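Local coordinates for protein aldo-keto reductase AKR2E4 (Bombyx mori, PDB 3WCZ) that reduces 3-dehydroecdysone and some other carbonyl compounds with NADPH, and may take part in the regulation of molting, at residues Lys236-Arg247 against Asp271-Glu281. Residues are numbered along the deposited sequence; the frame is centred on the assembly and turned at random.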
loop_
_atom_site.group_PDB
_atom_site.type_symbol
_atom_site.label_atom_id
_atom_site.label_comp_id
_atom_site.label_asym_id
_atom_site.label_seq_id
_atom_site.Cartn_x
_atom_site.Cartn_y
_atom_site.Cartn_z
ATOM N N LYS A 236 18.226 21.067 1.475
ATOM C CA LYS A 236 19.316 20.628 0.614
ATOM C C LYS A 236 18.858 20.343 -0.821
ATOM O O LYS A 236 19.545 20.692 -1.800
ATOM C CB LYS A 236 20.021 19.393 1.198
ATOM C CG LYS A 236 21.005 18.753 0.266
ATOM C CD LYS A 236 21.768 17.638 0.920
ATOM C CE LYS A 236 22.699 16.973 -0.063
ATOM N NZ LYS A 236 23.374 15.758 0.477
ATOM N N TYR A 237 17.712 19.660 -0.944
ATOM C CA TYR A 237 17.243 19.191 -2.232
ATOM C C TYR A 237 16.159 20.063 -2.850
ATOM O O TYR A 237 15.684 19.784 -3.949
ATOM C CB TYR A 237 16.757 17.744 -2.101
ATOM C CG TYR A 237 17.880 16.805 -1.772
ATOM C CD1 TYR A 237 18.884 16.540 -2.699
ATOM C CD2 TYR A 237 17.955 16.185 -0.541
ATOM C CE1 TYR A 237 19.934 15.665 -2.397
ATOM C CE2 TYR A 237 19.005 15.311 -0.231
ATOM C CZ TYR A 237 19.976 15.053 -1.177
ATOM O OH TYR A 237 21.013 14.233 -0.855
ATOM N N ARG A 238 15.757 21.124 -2.141
ATOM C CA ARG A 238 14.671 22.002 -2.601
ATOM C C ARG A 238 13.371 21.226 -2.776
ATOM O O ARG A 238 12.665 21.352 -3.776
ATOM C CB ARG A 238 15.050 22.731 -3.886
ATOM C CG ARG A 238 16.265 23.604 -3.715
ATOM C CD ARG A 238 16.695 24.250 -5.023
ATOM N NE ARG A 238 17.165 23.251 -5.978
ATOM C CZ ARG A 238 17.200 23.440 -7.293
ATOM N NH1 ARG A 238 16.789 24.595 -7.810
ATOM N NH2 ARG A 238 17.645 22.475 -8.087
ATOM N N LYS A 239 13.068 20.425 -1.765
ATOM C CA LYS A 239 11.906 19.561 -1.757
ATOM C C LYS A 239 11.191 19.784 -0.445
ATOM O O LYS A 239 11.705 20.480 0.457
ATOM C CB LYS A 239 12.345 18.100 -1.921
ATOM C CG LYS A 239 12.923 17.791 -3.271
ATOM C CD LYS A 239 11.805 17.603 -4.275
ATOM C CE LYS A 239 12.332 17.456 -5.656
ATOM N NZ LYS A 239 11.196 17.205 -6.570
ATOM N N SER A 240 9.968 19.285 -0.325
ATOM C CA SER A 240 9.259 19.378 0.925
ATOM C C SER A 240 9.659 18.234 1.849
ATOM O O SER A 240 10.220 17.247 1.391
ATOM C CB SER A 240 7.761 19.336 0.700
ATOM O OG SER A 240 7.395 18.025 0.278
ATOM N N VAL A 241 9.349 18.328 3.131
ATOM C CA VAL A 241 9.622 17.249 4.072
ATOM C C VAL A 241 8.854 15.998 3.642
ATOM O O VAL A 241 9.380 14.891 3.731
ATOM C CB VAL A 241 9.280 17.643 5.546
ATOM C CG1 VAL A 241 9.224 16.411 6.467
ATOM C CG2 VAL A 241 10.303 18.642 6.058
ATOM N N GLY A 242 7.632 16.160 3.149
ATOM C CA GLY A 242 6.876 15.013 2.673
ATOM C C GLY A 242 7.625 14.314 1.550
ATOM O O GLY A 242 7.663 13.078 1.472
ATOM N N GLN A 243 8.190 15.076 0.615
ATOM C CA GLN A 243 8.925 14.483 -0.486
ATOM C C GLN A 243 10.185 13.763 -0.006
ATOM O O GLN A 243 10.565 12.735 -0.570
ATOM C CB GLN A 243 9.230 15.525 -1.561
ATOM C CG GLN A 243 7.984 16.013 -2.254
ATOM C CD GLN A 243 8.193 17.264 -3.095
ATOM O OE1 GLN A 243 8.902 18.202 -2.690
ATOM N NE2 GLN A 243 7.609 17.283 -4.272
ATOM N N ILE A 244 10.853 14.315 1.014
ATOM C CA ILE A 244 11.998 13.636 1.597
ATOM C C ILE A 244 11.595 12.274 2.170
ATOM O O ILE A 244 12.276 11.269 1.943
ATOM C CB ILE A 244 12.655 14.515 2.712
ATOM C CG1 ILE A 244 13.193 15.839 2.164
ATOM C CG2 ILE A 244 13.753 13.743 3.440
ATOM C CD1 ILE A 244 14.210 15.695 1.073
ATOM N N LEU A 245 10.492 12.252 2.906
ATOM C CA LEU A 245 10.026 11.006 3.509
ATOM C C LEU A 245 9.673 9.950 2.479
ATOM O O LEU A 245 9.985 8.772 2.673
ATOM C CB LEU A 245 8.813 11.284 4.381
ATOM C CG LEU A 245 9.090 12.150 5.625
ATOM C CD1 LEU A 245 7.813 12.547 6.320
ATOM C CD2 LEU A 245 10.004 11.431 6.623
ATOM N N LEU A 246 9.050 10.380 1.387
ATOM C CA LEU A 246 8.695 9.438 0.332
ATOM C C LEU A 246 9.948 8.993 -0.448
ATOM O O LEU A 246 10.081 7.802 -0.799
ATOM C CB LEU A 246 7.658 10.058 -0.588
ATOM C CG LEU A 246 6.340 10.399 0.081
ATOM C CD1 LEU A 246 5.436 11.139 -0.868
ATOM C CD2 LEU A 246 5.621 9.151 0.592
ATOM N N ARG A 247 10.879 9.905 -0.717
ATOM C CA ARG A 247 12.091 9.543 -1.442
ATOM C C ARG A 247 12.928 8.570 -0.608
ATOM O O ARG A 247 13.555 7.653 -1.160
ATOM C CB ARG A 247 12.906 10.787 -1.801
ATOM C CG ARG A 247 14.200 10.469 -2.596
ATOM C CD ARG A 247 13.953 9.970 -4.009
ATOM N NE ARG A 247 14.979 9.003 -4.380
ATOM C CZ ARG A 247 15.089 8.446 -5.585
ATOM N NH1 ARG A 247 14.300 8.804 -6.574
ATOM N NH2 ARG A 247 16.036 7.538 -5.807
ATOM N N ASP A 271 6.453 13.689 -7.193
ATOM C CA ASP A 271 7.593 14.422 -7.763
ATOM C C ASP A 271 8.890 14.057 -7.021
ATOM O O ASP A 271 9.469 14.888 -6.325
ATOM C CB ASP A 271 7.311 15.931 -7.737
ATOM C CG ASP A 271 8.301 16.743 -8.550
ATOM O OD1 ASP A 271 9.120 16.161 -9.290
ATOM O OD2 ASP A 271 8.239 17.988 -8.430
ATOM N N LEU A 272 9.335 12.820 -7.197
ATOM C CA LEU A 272 10.404 12.226 -6.394
ATOM C C LEU A 272 11.595 11.771 -7.202
ATOM O O LEU A 272 12.472 11.118 -6.657
ATOM C CB LEU A 272 9.828 10.996 -5.631
ATOM C CG LEU A 272 8.527 11.172 -4.862
ATOM C CD1 LEU A 272 8.121 9.829 -4.268
ATOM C CD2 LEU A 272 8.640 12.203 -3.775
ATOM N N PHE A 273 11.622 12.091 -8.499
ATOM C CA PHE A 273 12.556 11.429 -9.414
ATOM C C PHE A 273 13.577 12.361 -10.038
ATOM O O PHE A 273 14.267 11.977 -10.978
ATOM C CB PHE A 273 11.761 10.585 -10.422
ATOM C CG PHE A 273 10.857 9.629 -9.719
ATOM C CD1 PHE A 273 11.389 8.515 -9.090
ATOM C CD2 PHE A 273 9.502 9.902 -9.557
ATOM C CE1 PHE A 273 10.598 7.691 -8.355
ATOM C CE2 PHE A 273 8.695 9.051 -8.807
ATOM C CZ PHE A 273 9.255 7.953 -8.218
ATOM N N ASP A 274 13.724 13.533 -9.439
ATOM C CA ASP A 274 14.751 14.475 -9.844
ATOM C C ASP A 274 15.791 14.681 -8.729
ATOM O O ASP A 274 16.616 15.598 -8.808
ATOM C CB ASP A 274 14.097 15.797 -10.290
ATOM C CG ASP A 274 13.340 16.500 -9.188
ATOM O OD1 ASP A 274 13.026 15.867 -8.161
ATOM O OD2 ASP A 274 13.002 17.710 -9.357
ATOM N N PHE A 275 15.795 13.808 -7.728
ATOM C CA PHE A 275 16.788 13.826 -6.661
ATOM C C PHE A 275 16.826 12.475 -6.014
ATOM O O PHE A 275 15.947 11.644 -6.257
ATOM C CB PHE A 275 16.494 14.916 -5.604
ATOM C CG PHE A 275 15.442 14.553 -4.586
ATOM C CD1 PHE A 275 14.095 14.426 -4.944
ATOM C CD2 PHE A 275 15.787 14.370 -3.259
ATOM C CE1 PHE A 275 13.133 14.124 -3.979
ATOM C CE2 PHE A 275 14.839 14.113 -2.318
ATOM C CZ PHE A 275 13.513 13.984 -2.676
ATOM N N GLN A 276 17.802 12.256 -5.161
ATOM C CA GLN A 276 17.873 11.057 -4.361
ATOM C C GLN A 276 18.638 11.334 -3.097
ATOM O O GLN A 276 19.425 12.291 -3.016
ATOM C CB GLN A 276 18.577 9.913 -5.103
ATOM C CG GLN A 276 20.088 10.141 -5.247
ATOM C CD GLN A 276 20.678 9.359 -6.387
ATOM O OE1 GLN A 276 20.720 9.851 -7.519
ATOM N NE2 GLN A 276 21.095 8.133 -6.115
ATOM N N LEU A 277 18.377 10.558 -2.064
ATOM C CA LEU A 277 19.114 10.672 -0.811
ATOM C C LEU A 277 20.423 9.900 -0.852
ATOM O O LEU A 277 20.563 8.900 -1.573
ATOM C CB LEU A 277 18.266 10.171 0.339
ATOM C CG LEU A 277 16.918 10.858 0.544
ATOM C CD1 LEU A 277 16.251 10.399 1.815
ATOM C CD2 LEU A 277 17.042 12.358 0.594
ATOM N N THR A 278 21.388 10.333 -0.065
ATOM C CA THR A 278 22.644 9.608 0.013
ATOM C C THR A 278 22.511 8.454 0.998
ATOM O O THR A 278 21.561 8.398 1.804
ATOM C CB THR A 278 23.763 10.480 0.511
ATOM O OG1 THR A 278 23.469 10.872 1.847
ATOM C CG2 THR A 278 23.941 11.703 -0.342
ATOM N N PHE A 279 23.474 7.536 0.985
ATOM C CA PHE A 279 23.412 6.435 1.930
ATOM C C PHE A 279 23.458 6.934 3.380
ATOM O O PHE A 279 22.784 6.389 4.248
ATOM C CB PHE A 279 24.501 5.374 1.625
ATOM C CG PHE A 279 25.902 5.800 1.939
ATOM C CD1 PHE A 279 26.450 5.544 3.197
ATOM C CD2 PHE A 279 26.714 6.390 0.965
ATOM C CE1 PHE A 279 27.759 5.912 3.486
ATOM C CE2 PHE A 279 28.017 6.764 1.257
ATOM C CZ PHE A 279 28.541 6.527 2.510
ATOM N N GLU A 280 24.212 7.998 3.645
ATOM C CA GLU A 280 24.286 8.515 5.001
ATOM C C GLU A 280 22.939 9.132 5.436
ATOM O O GLU A 280 22.549 9.053 6.598
ATOM C CB GLU A 280 25.402 9.535 5.131
ATOM C CG GLU A 280 26.803 8.926 5.202
ATOM C CD GLU A 280 27.021 8.101 6.474
ATOM O OE1 GLU A 280 26.443 8.462 7.533
ATOM O OE2 GLU A 280 27.771 7.098 6.415
ATOM N N GLU A 281 22.213 9.711 4.487
ATOM C CA GLU A 281 20.915 10.328 4.775
ATOM C C GLU A 281 19.862 9.264 5.032
ATOM O O GLU A 281 19.069 9.388 5.960
ATOM C CB GLU A 281 20.506 11.271 3.649
ATOM C CG GLU A 281 21.410 12.501 3.606
ATOM C CD GLU A 281 21.349 13.254 2.308
ATOM O OE1 GLU A 281 20.778 12.804 1.306
ATOM O OE2 GLU A 281 21.907 14.380 2.314
HETATM O O HOH W 1 10.235 19.902 -6.726
HETATM O O HOH W 2 6.914 19.326 -6.241
#
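The ring of F275 is sandwiched between two aliphatic chains, K239 over one face and R247 over the other. CG of K239 stands 3.9 Å from the F275 ring centroid, close to the ring normal, and CG of R247 makes the matching CH-pi contact from the opposite side. At the rim, CD2 of F275 lies over one face of the Y237 ring, 3.5 Å from Y237 CG, with the planes inclined at 43°; CD1 of I244 touches CE2 of F275.

K239 bends at chi2 (-79°), about CB-CG, while over the ring; the extended remainder then runs on past CD1 of F275 and carries NZ to D274 OD1 at 2.8 Å, on the syn lone pair. The same NZ donates to D271 O from above the carbonyl plane and forms a longer salt bridge to D271 OD1; one water joins it to D271 OD2, and a second ties D271 OD2 to Q243 NE2. On the other side, the bent chain of R247 brings NH1 to L272 O at 3.0 Å, nearly straight (162°) and in the guanidinium plane, while F275 O sits over a face of that group without bonding. D251 takes NH2 in a salt bridge and also receives L277 N, so it braces both segments.

At the far end, E281 reaches back to the end of helix 228-237. Its OE1 accepts from Y237 OH (2.6 Å) through the syn lone pair and from T278 N above the carboxylate plane, while OE2 pairs with K236 NZ at 2.7 Å.

Both helix starts carry a capping box, S240 with Q243 and T278 with E281. The contact thus straps the connection between helices 263-270 and 279-286 across the outside of helix 241-251, on the helical periphery of the aldo-keto reductase TIM barrel.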